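Hypothetical protein BVU_2266 (Bacteroides vulgatus, PDB 3TZG) is of unknown function but folds into a porin-like beta barrel, related to the membrane beta-barrel families and consistent with an outer-membrane protein. Local coordinates at residues A[110-115]-A[177-182]; A[80-85]-A[91-96]. One frame throughout, in Å; residues are numbered along the deposited sequence.

Interaction 1: residues A[110-115]-A[177-182]; sequences SDYRAT and DYDGVD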
loop_
_atom_site.group_PDB
_atom_site.type_symbol
_atom_site.label_atom_id
_atom_site.label_comp_id
_atom_site.label_asym_id
_atom_site.label_seq_id
_atom_site.Cartn_x
_atom_site.Cartn_y
_atom_site.Cartn_z
ATOM N N SER A 110 9.469 -7.862 6.937
ATOM C CA SER A 110 10.325 -6.676 7.065
ATOM C C SER A 110 11.037 -6.595 8.391
ATOM O O SER A 110 10.475 -6.927 9.438
ATOM C CB SER A 110 9.511 -5.404 6.899
ATOM O OG SER A 110 8.931 -5.317 5.606
ATOM N N ASP A 111 12.285 -6.137 8.342
ATOM C CA ASP A 111 13.101 -5.901 9.524
ATOM C C ASP A 111 13.580 -4.491 9.496
ATOM O O ASP A 111 14.118 -4.027 8.479
ATOM C CB ASP A 111 14.263 -6.883 9.645
ATOM C CG ASP A 111 13.827 -8.158 10.301
ATOM O OD1 ASP A 111 13.624 -8.142 11.524
ATOM O OD2 ASP A 111 13.617 -9.163 9.574
ATOM N N TYR A 112 13.301 -3.787 10.599
ATOM C CA TYR A 112 13.665 -2.405 10.833
ATOM C C TYR A 112 14.804 -2.301 11.812
ATOM O O TYR A 112 14.679 -2.770 12.940
ATOM C CB TYR A 112 12.467 -1.641 11.376
ATOM C CG TYR A 112 11.352 -1.386 10.395
ATOM C CD1 TYR A 112 11.328 -0.224 9.630
ATOM C CD2 TYR A 112 10.243 -2.217 10.347
ATOM C CE1 TYR A 112 10.256 0.074 8.795
ATOM C CE2 TYR A 112 9.153 -1.925 9.527
ATOM C CZ TYR A 112 9.169 -0.781 8.745
ATOM O OH TYR A 112 8.106 -0.487 7.924
ATOM N N ARG A 113 15.913 -1.684 11.385
ATOM C CA ARG A 113 17.105 -1.397 12.189
ATOM C C ARG A 113 17.459 0.098 12.115
ATOM O O ARG A 113 17.239 0.734 11.089
ATOM C CB ARG A 113 18.298 -2.232 11.717
ATOM C CG ARG A 113 18.343 -3.690 12.156
ATOM C CD ARG A 113 19.343 -4.329 11.231
ATOM N NE ARG A 113 19.512 -5.773 11.295
ATOM C CZ ARG A 113 20.533 -6.408 10.722
ATOM N NH1 ARG A 113 21.483 -5.726 10.092
ATOM N NH2 ARG A 113 20.634 -7.722 10.805
ATOM N N ALA A 114 18.031 0.651 13.188
ATOM C CA ALA A 114 18.472 2.037 13.193
ATOM C C ALA A 114 19.682 2.179 12.276
ATOM O O ALA A 114 20.537 1.287 12.275
ATOM C CB ALA A 114 18.801 2.471 14.603
ATOM N N THR A 115 19.720 3.246 11.441
ATOM C CA THR A 115 20.834 3.507 10.511
ATOM C C THR A 115 22.152 3.722 11.293
ATOM O O THR A 115 23.208 3.210 10.909
ATOM C CB THR A 115 20.540 4.726 9.617
ATOM O OG1 THR A 115 20.461 5.896 10.433
ATOM C CG2 THR A 115 19.278 4.581 8.803
ATOM N N ASP A 177 -4.482 -3.053 3.595
ATOM C CA ASP A 177 -3.608 -3.121 4.771
ATOM C C ASP A 177 -2.195 -3.427 4.383
ATOM O O ASP A 177 -1.939 -4.519 3.890
ATOM C CB ASP A 177 -4.133 -4.246 5.678
ATOM C CG ASP A 177 -4.014 -4.003 7.154
ATOM O OD1 ASP A 177 -4.941 -3.387 7.727
ATOM O OD2 ASP A 177 -3.033 -4.479 7.754
ATOM N N TYR A 178 -1.261 -2.503 4.621
ATOM C CA TYR A 178 0.169 -2.695 4.319
ATOM C C TYR A 178 1.037 -1.958 5.375
ATOM O O TYR A 178 0.542 -1.099 6.117
ATOM C CB TYR A 178 0.517 -2.237 2.883
ATOM C CG TYR A 178 0.138 -0.800 2.619
ATOM C CD1 TYR A 178 0.936 0.244 3.070
ATOM C CD2 TYR A 178 -1.047 -0.480 1.970
ATOM C CE1 TYR A 178 0.538 1.568 2.933
ATOM C CE2 TYR A 178 -1.428 0.842 1.778
ATOM C CZ TYR A 178 -0.628 1.868 2.258
ATOM O OH TYR A 178 -0.983 3.186 2.078
ATOM N N ASP A 179 2.330 -2.299 5.435
ATOM C CA ASP A 179 3.218 -1.649 6.380
ATOM C C ASP A 179 4.215 -0.743 5.611
ATOM O O ASP A 179 5.099 -1.240 4.915
ATOM C CB ASP A 179 3.927 -2.711 7.244
ATOM C CG ASP A 179 5.154 -2.203 7.966
ATOM O OD1 ASP A 179 5.006 -1.279 8.814
ATOM O OD2 ASP A 179 6.275 -2.683 7.637
ATOM N N GLY A 180 4.024 0.571 5.711
ATOM C CA GLY A 180 4.910 1.544 5.078
ATOM C C GLY A 180 4.601 1.954 3.655
ATOM O O GLY A 180 3.969 1.205 2.902
ATOM N N VAL A 181 5.112 3.141 3.272
ATOM C CA VAL A 181 4.910 3.788 1.968
ATOM C C VAL A 181 5.567 2.915 0.842
ATOM O O VAL A 181 5.080 2.907 -0.305
ATOM C CB VAL A 181 5.423 5.258 1.991
ATOM C CG1 VAL A 181 5.447 5.895 0.609
ATOM C CG2 VAL A 181 4.543 6.100 2.907
ATOM N N ASP A 182 6.598 2.123 1.191
ATOM C CA ASP A 182 7.217 1.223 0.225
ATOM C C ASP A 182 6.217 0.115 -0.157
ATOM O O ASP A 182 6.120 -0.235 -1.335
ATOM C CB ASP A 182 8.537 0.641 0.755
ATOM C CG ASP A 182 8.460 -0.027 2.099
ATOM O OD1 ASP A 182 8.053 0.655 3.078
ATOM O OD2 ASP A 182 8.885 -1.207 2.200
#
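The carboxylate of Asp179 meets the phenol of Tyr112 at the edge of the ring, with OD2 lying close to the ring plane. The two faces of the ring are covered by aliphatic carbons: CD1 of Leu84 sits over one, 3.8 Å from Tyr112 CE1, and CG of Lys95 over the other, 3.7 Å from the same CE1. Packed on both faces, the ring is restrained from turning about CB-CG, and its hydroxyl, in the ring plane at the far end from CB, points toward the 177-182 segment. Tyr112 OH donates a hydrogen bond to Asp179 OD2 at 2.9 Å. The hydroxyl approaches OD2 from the syn side but lies 30° out of the carboxylate plane, and the ring and carboxylate planes stand 77° apart. Tyrosine suits this place because it combines an apolar body with a polar end. The aspartate side chain runs out to meet it, with CG anti to the backbone N (chi1 163°). Ser110 OG lies 4.3 Å from Asp179 OD2, too far to bond, and is engaged by Thr97. Lys95 NZ forms a salt bridge with Asp182, a weak, long ion pair with Asp179 and a weak hydrogen bond with Tyr112 OH, so its charge probably favours ionised acids here. Gly180 suits its place just ahead of helix 181-188, since its backbone angles would jam any CB against the carbonyl O of Asp179. The buried contact thus joins the inner side of strand 105-114 to a segment folded inside the wall, consistent with the polar interior of a porin-like beta barrel.

Interaction 2: residues A[80-85]-A[91-96]; sequences ARCMLK and YEADKQ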
loop_
_atom_site.group_PDB
_atom_site.type_symbol
_atom_site.label_atom_id
_atom_site.label_comp_id
_atom_site.label_asym_id
_atom_site.label_seq_id
_atom_site.Cartn_x
_atom_site.Cartn_y
_atom_site.Cartn_z
ATOM N N ALA A 80 14.732 -0.001 2.121
ATOM C CA ALA A 80 14.223 1.353 2.252
ATOM C C ALA A 80 14.836 2.087 3.414
ATOM O O ALA A 80 15.211 1.485 4.428
ATOM C CB ALA A 80 12.720 1.312 2.433
ATOM N N ARG A 81 14.949 3.402 3.255
ATOM C CA ARG A 81 15.378 4.306 4.307
ATOM C C ARG A 81 14.152 5.094 4.681
ATOM O O ARG A 81 13.488 5.634 3.800
ATOM C CB ARG A 81 16.571 5.181 3.900
ATOM C CG ARG A 81 16.991 6.110 5.034
ATOM C CD ARG A 81 18.447 6.483 4.970
ATOM N NE ARG A 81 19.292 5.316 5.201
ATOM C CZ ARG A 81 20.618 5.341 5.203
ATOM N NH1 ARG A 81 21.268 6.480 5.006
ATOM N NH2 ARG A 81 21.305 4.227 5.410
ATOM N N CYS A 82 13.798 5.099 5.964
ATOM C CA CYS A 82 12.586 5.763 6.422
ATOM C C CYS A 82 12.731 6.259 7.843
ATOM O O CYS A 82 13.695 5.934 8.529
ATOM C CB CYS A 82 11.410 4.801 6.317
ATOM S SG CYS A 82 11.585 3.315 7.329
HETATM N N MSE A 83 11.742 7.032 8.283
HETATM C CA MSE A 83 11.593 7.518 9.647
HETATM C C MSE A 83 10.653 6.577 10.326
HETATM O O MSE A 83 9.641 6.222 9.724
HETATM C CB MSE A 83 11.086 8.964 9.661
HETATM C CG MSE A 83 11.989 9.932 8.914
HETATM SE SE MSE A 83 13.839 10.006 9.602
HETATM C CE MSE A 83 13.502 10.351 11.551
ATOM N N LEU A 84 10.989 6.086 11.505
ATOM C CA LEU A 84 10.105 5.143 12.167
ATOM C C LEU A 84 9.760 5.636 13.558
ATOM O O LEU A 84 10.656 5.874 14.371
ATOM C CB LEU A 84 10.741 3.730 12.232
ATOM C CG LEU A 84 9.860 2.587 12.764
ATOM C CD1 LEU A 84 8.960 2.065 11.696
ATOM C CD2 LEU A 84 10.694 1.461 13.266
ATOM N N LYS A 85 8.458 5.794 13.832
ATOM C CA LYS A 85 7.983 6.182 15.163
ATOM C C LYS A 85 7.926 4.916 15.997
ATOM O O LYS A 85 7.128 4.028 15.678
ATOM C CB LYS A 85 6.623 6.912 15.100
ATOM N N TYR A 91 12.933 7.389 14.801
ATOM C CA TYR A 91 14.309 7.020 14.435
ATOM C C TYR A 91 14.516 6.898 12.928
ATOM O O TYR A 91 13.631 6.419 12.220
ATOM C CB TYR A 91 14.700 5.675 15.079
ATOM C CG TYR A 91 14.658 5.694 16.589
ATOM C CD1 TYR A 91 15.719 6.207 17.328
ATOM C CD2 TYR A 91 13.549 5.220 17.280
ATOM C CE1 TYR A 91 15.664 6.278 18.719
ATOM C CE2 TYR A 91 13.485 5.277 18.672
ATOM C CZ TYR A 91 14.546 5.806 19.389
ATOM O OH TYR A 91 14.488 5.862 20.760
ATOM N N GLU A 92 15.712 7.305 12.446
ATOM C CA GLU A 92 16.096 7.121 11.044
ATOM C C GLU A 92 16.481 5.669 10.919
ATOM O O GLU A 92 17.506 5.242 11.462
ATOM C CB GLU A 92 17.207 8.081 10.610
ATOM C CG GLU A 92 17.568 7.918 9.148
ATOM C CD GLU A 92 18.801 8.654 8.678
ATOM O OE1 GLU A 92 19.523 9.234 9.523
ATOM O OE2 GLU A 92 19.063 8.612 7.455
ATOM N N ALA A 93 15.587 4.894 10.313
ATOM C CA ALA A 93 15.703 3.459 10.227
ATOM C C ALA A 93 16.023 2.958 8.820
ATOM O O ALA A 93 15.817 3.656 7.837
ATOM C CB ALA A 93 14.396 2.832 10.693
ATOM N N ASP A 94 16.568 1.730 8.762
ATOM C CA ASP A 94 16.819 0.968 7.557
ATOM C C ASP A 94 15.888 -0.227 7.573
ATOM O O ASP A 94 15.840 -0.968 8.562
ATOM C CB ASP A 94 18.289 0.569 7.384
ATOM C CG ASP A 94 18.959 1.440 6.327
ATOM O OD1 ASP A 94 18.499 1.414 5.136
ATOM O OD2 ASP A 94 19.918 2.162 6.677
ATOM N N LYS A 95 15.080 -0.354 6.493
ATOM C CA LYS A 95 14.101 -1.420 6.329
ATOM C C LYS A 95 14.562 -2.426 5.274
ATOM O O LYS A 95 14.869 -2.054 4.141
ATOM C CB LYS A 95 12.739 -0.835 5.949
ATOM C CG LYS A 95 11.610 -1.853 5.951
ATOM C CD LYS A 95 10.351 -1.211 5.411
ATOM C CE LYS A 95 9.171 -2.124 5.361
ATOM N NZ LYS A 95 7.937 -1.418 4.962
ATOM N N GLN A 96 14.616 -3.695 5.668
ATOM C CA GLN A 96 14.959 -4.812 4.795
ATOM C C GLN A 96 13.748 -5.724 4.628
ATOM O O GLN A 96 13.254 -6.300 5.602
ATOM C CB GLN A 96 16.148 -5.583 5.336
ATOM C CG GLN A 96 17.457 -4.956 5.020
ATOM C CD GLN A 96 18.621 -5.662 5.659
ATOM O OE1 GLN A 96 18.479 -6.554 6.493
ATOM N NE2 GLN A 96 19.811 -5.262 5.288
#
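Arg81 and Asp94 face each other as a non-hydrogen-bonded pair, their side chains leaning together. The arginine has CG anti to the backbone N (chi1 -180°), and its bend at chi3 swings the guanidinium toward the neighbouring strand. NH2 bonds to the syn lone pair of Asp94 OD2 at 2.8 Å, the oxygen lying near the guanidinium edge although the planes are 69° apart. Glu92, extended, brings OE2 to 3.3 Å from Arg81 CD; its long salt bridge to NH1 is a matter of charge alone, the oxygen lying well out of the guanidinium plane. With an alanine in place of Arg81, Asp94 OD2 would probably lose its hydrogen-bonded cation and Glu92 its weaker charge partner. On the same face, selenomethionine Met83 lays its SE 4.0 Å from Glu92 CB.

On the other face, Leu84 CB lies 4.1 Å from Ala93 CB, and Ala80 CB 4.1 Å from Lys95 CB. Ala93 is small enough to sit beside Leu84 and against Leu121, while Cys82 and Leu84 touch Tyr112. Ala80-Lys95, Cys82-Ala93 and Leu84-Tyr91 each make two N-H to O bonds. The ring of Tyr91 also makes a cation-pi contact with Arg119. The strands run antiparallel, strongly twisted, with 130° between their directions; charges and Met83 share one face, small and apolar side chains with Tyr91 and Lys95 the other. They form a beta hairpin, the repeating unit of a meandering barrel.

In the fold
Interaction 2 lies in the barrel wall, and interaction 1 reaches inward from the adjoining strand; their centres are about 7 Å apart and on the same side of the chain's centre. Interaction 2 comes first along the chain, pairing neighbouring strands 74-85 and 90-102; interaction 1 follows, linking the next strand, 105-114, to the distant segment leading into helix 181-188. Strand 90-102 is the shared element: its Asp94 N lies 2.6 Å from Arg113 O, a probable hydrogen bond, and its Lys95 is the inward charge common to both. A locally closed hairpin thus carries the lysine that helps fix the helix-bearing segment inside the wall.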